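Local coordinates for protein BugD (Bordetella pertussis Tohama I, PDB 2F5X) that binds aspartic acid as a periplasmic solute receptor of the tripartite tricarboxylate transporter family, probably handing it on for uptake, at residues A[83-88]-A[294-299]. Residues are numbered along the deposited sequence; the frame is centred on the assembly and turned at random.
Sequences GFSTAP and KQQVPQ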
ATOM      1  N   GLY A  83      -5.504  -1.059   1.454  1.00  8.10           N
ATOM      2  CA  GLY A  83      -6.386  -1.688   0.474  1.00  8.27           C
ATOM      3  C   GLY A  83      -7.262  -2.763   1.098  1.00  7.94           C
ATOM      4  O   GLY A  83      -8.356  -3.044   0.606  1.00  7.86           O
ATOM      5  N   PHE A  84      -6.776  -3.362   2.189  1.00  8.15           N
ATOM      6  CA  PHE A  84      -7.573  -4.283   3.002  1.00  7.54           C
ATOM      7  C   PHE A  84      -8.898  -3.635   3.383  1.00  7.63           C
ATOM      8  O   PHE A  84      -9.924  -4.307   3.424  1.00  8.11           O
ATOM      9  CB  PHE A  84      -6.785  -4.622   4.278  1.00  7.94           C
ATOM     10  CG  PHE A  84      -7.442  -5.625   5.176  1.00  8.67           C
ATOM     11  CD1 PHE A  84      -7.065  -6.969   5.129  1.00  7.82           C
ATOM     12  CD2 PHE A  84      -8.387  -5.225   6.124  1.00  8.32           C
ATOM     13  CE1 PHE A  84      -7.648  -7.903   6.004  1.00  9.21           C
ATOM     14  CE2 PHE A  84      -8.982  -6.149   6.990  1.00  9.07           C
ATOM     15  CZ  PHE A  84      -8.614  -7.485   6.932  1.00  8.66           C
ATOM     16  N   SER A  85      -8.857  -2.328   3.653  1.00  7.35           N
ATOM     17  CA  SER A  85     -10.025  -1.569   4.091  1.00  7.99           C
ATOM     18  C   SER A  85     -10.837  -0.931   2.960  1.00  8.36           C
ATOM     19  O   SER A  85     -12.001  -0.564   3.178  1.00  9.11           O
ATOM     20  CB  SER A  85      -9.638  -0.516   5.151  1.00  8.03           C
ATOM     21  OG  SER A  85      -8.940   0.584   4.588  1.00  8.26           O
ATOM     22  N   THR A  86     -10.253  -0.785   1.767  1.00  8.44           N
ATOM     23  CA  THR A  86     -11.023  -0.235   0.643  1.00  8.38           C
ATOM     24  C   THR A  86     -11.804  -1.313  -0.099  1.00  8.59           C
ATOM     25  O   THR A  86     -12.926  -1.071  -0.537  1.00  8.46           O
ATOM     26  CB  THR A  86     -10.135   0.530  -0.376  1.00  7.99           C
ATOM     27  OG1 THR A  86      -9.147  -0.363  -0.924  1.00  8.83           O
ATOM     28  CG2 THR A  86      -9.347   1.656   0.307  1.00  8.38           C
ATOM     29  N   ALA A  87     -11.201  -2.492  -0.250  1.00  8.96           N
ATOM     30  CA  ALA A  87     -11.808  -3.567  -1.044  1.00  9.25           C
ATOM     31  C   ALA A  87     -13.254  -3.919  -0.659  1.00 10.00           C
ATOM     32  O   ALA A  87     -14.067  -4.168  -1.550  1.00  9.67           O
ATOM     33  CB  ALA A  87     -10.910  -4.825  -1.059  1.00  9.26           C
ATOM     34  N   PRO A  88     -13.597  -3.946   0.634  1.00 10.52           N
ATOM     35  CA  PRO A  88     -14.984  -4.234   1.027  1.00 11.08           C
ATOM     36  C   PRO A  88     -16.017  -3.236   0.497  1.00 11.29           C
ATOM     37  O   PRO A  88     -17.201  -3.585   0.461  1.00 12.50           O
ATOM     38  CB  PRO A  88     -14.927  -4.203   2.559  1.00 11.44           C
ATOM     39  CG  PRO A  88     -13.495  -4.556   2.871  1.00 11.68           C
ATOM     40  CD  PRO A  88     -12.720  -3.799   1.817  1.00 10.68           C
ATOM     41  N   LYS A 294     -11.546  -0.750  11.749  1.00 11.43           N
ATOM     42  CA  LYS A 294     -12.876  -0.289  12.144  1.00 11.95           C
ATOM     43  C   LYS A 294     -13.144   1.146  11.692  1.00 11.93           C
ATOM     44  O   LYS A 294     -14.249   1.455  11.234  1.00 12.06           O
ATOM     45  CB  LYS A 294     -13.050  -0.412  13.673  1.00 12.23           C
ATOM     46  CG  LYS A 294     -14.403   0.073  14.199  1.00 15.68           C
ATOM     47  CD  LYS A 294     -14.465   0.042  15.721  1.00 18.56           C
ATOM     48  CE  LYS A 294     -15.688   0.801  16.257  1.00 21.49           C
ATOM     49  NZ  LYS A 294     -15.564   1.078  17.723  1.00 24.04           N
ATOM     50  N   GLN A 295     -12.135   2.008  11.807  1.00 11.54           N
ATOM     51  CA  GLN A 295     -12.263   3.407  11.401  1.00 11.78           C
ATOM     52  C   GLN A 295     -12.184   3.548   9.880  1.00 11.43           C
ATOM     53  O   GLN A 295     -12.917   4.339   9.282  1.00 11.80           O
ATOM     54  CB  GLN A 295     -11.176   4.262  12.069  1.00 12.11           C
ATOM     55  CG  GLN A 295     -11.345   5.774  11.874  1.00 12.76           C
ATOM     56  CD  GLN A 295     -10.864   6.256  10.512  1.00 14.80           C
ATOM     57  OE1 GLN A 295      -9.961   5.660   9.913  1.00 15.57           O
ATOM     58  NE2 GLN A 295     -11.474   7.328  10.014  1.00 15.16           N
ATOM     59  N   GLN A 296     -11.305   2.767   9.260  1.00 11.19           N
ATOM     60  CA  GLN A 296     -10.966   2.980   7.854  1.00 10.99           C
ATOM     61  C   GLN A 296     -12.007   2.502   6.851  1.00 11.53           C
ATOM     62  O   GLN A 296     -12.243   3.173   5.835  1.00 11.44           O
ATOM     63  CB  GLN A 296      -9.603   2.367   7.534  1.00 10.79           C
ATOM     64  CG  GLN A 296      -8.438   3.178   8.104  1.00 11.37           C
ATOM     65  CD  GLN A 296      -8.033   4.310   7.188  1.00 11.54           C
ATOM     66  OE1 GLN A 296      -7.321   4.090   6.214  1.00 12.25           O
ATOM     67  NE2 GLN A 296      -8.476   5.527   7.502  1.00 13.88           N
ATOM     68  N   VAL A 297     -12.625   1.351   7.117  1.00 11.61           N
ATOM     69  CA  VAL A 297     -13.616   0.820   6.181  1.00 11.65           C
ATOM     70  C   VAL A 297     -14.745   1.840   5.918  1.00 11.74           C
ATOM     71  O   VAL A 297     -14.986   2.185   4.761  1.00 11.23           O
ATOM     72  CB  VAL A 297     -14.139  -0.599   6.570  1.00 11.78           C
ATOM     73  CG1 VAL A 297     -15.233  -1.051   5.604  1.00 11.88           C
ATOM     74  CG2 VAL A 297     -12.989  -1.620   6.558  1.00 11.59           C
ATOM     75  N   PRO A 298     -15.407   2.362   6.955  1.00 12.11           N
ATOM     76  CA  PRO A 298     -16.452   3.371   6.717  1.00 12.59           C
ATOM     77  C   PRO A 298     -15.904   4.664   6.104  1.00 12.63           C
ATOM     78  O   PRO A 298     -16.613   5.303   5.310  1.00 13.34           O
ATOM     79  CB  PRO A 298     -17.036   3.633   8.113  1.00 12.89           C
ATOM     80  CG  PRO A 298     -16.570   2.499   8.961  1.00 13.70           C
ATOM     81  CD  PRO A 298     -15.272   2.041   8.388  1.00 12.15           C
ATOM     82  N   GLN A 299     -14.667   5.041   6.434  1.00 12.34           N
ATOM     83  CA  GLN A 299     -14.109   6.265   5.854  1.00 12.61           C
ATOM     84  C   GLN A 299     -14.003   6.155   4.332  1.00 12.52           C
ATOM     85  O   GLN A 299     -14.497   7.019   3.596  1.00 12.34           O
ATOM     86  CB  GLN A 299     -12.750   6.604   6.451  1.00 13.11           C
ATOM     87  CG  GLN A 299     -12.128   7.863   5.860  1.00 13.83           C
ATOM     88  CD  GLN A 299     -10.712   8.084   6.333  1.00 16.18           C
ATOM     89  OE1 GLN A 299     -10.478   8.275   7.520  1.00 18.16           O
ATOM     90  NE2 GLN A 299      -9.765   8.067   5.406  1.00 18.77           N
TER
HETATM   91  O   HOH W   1     -14.056   0.946   2.528  1.00 15.75           O
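Gln296, on the long helix 286-306, meets Ser85 through its CB, which lies 3.5 Å from Ser85 OG and 3.7 Å from Ser85 CB. Bent at chi2 (-85°), its side chain brings OE1 to hydrogen bonds from Trp238 and Trp300, and NE2 gives a nearly straight bond (170°) to Gln295 OE1, in the carbonyl plane on a lone pair. Gripped at both ends, the amide is fixed in its rotation, while Ser85 OG bonds instead to Ala82 O. The short helical turn 83-86 follows strand 76-81, whose last residue, His81, lines the aspartate pocket of this periplasmic binding protein; the contact packs the C-terminal helix against that turn, with the side chain of Ser85 about 11 Å from the bound aspartic acid. Val297 comes next, its CA 4.8 Å from that of Ser85. With CG1 anti to the backbone N (chi1 176°), Val297 CG2 is left to reach Ser85, 3.7 Å from its O and 3.8 Å from its CB. Val297 CG1 meets Pro88 CB more loosely, at 4.4 Å. A water donates to Val297 O (2.7 Å) and to Ser85 O, bridging the two backbones. Pro298, with no N-H to give the turn before, kinks the helix.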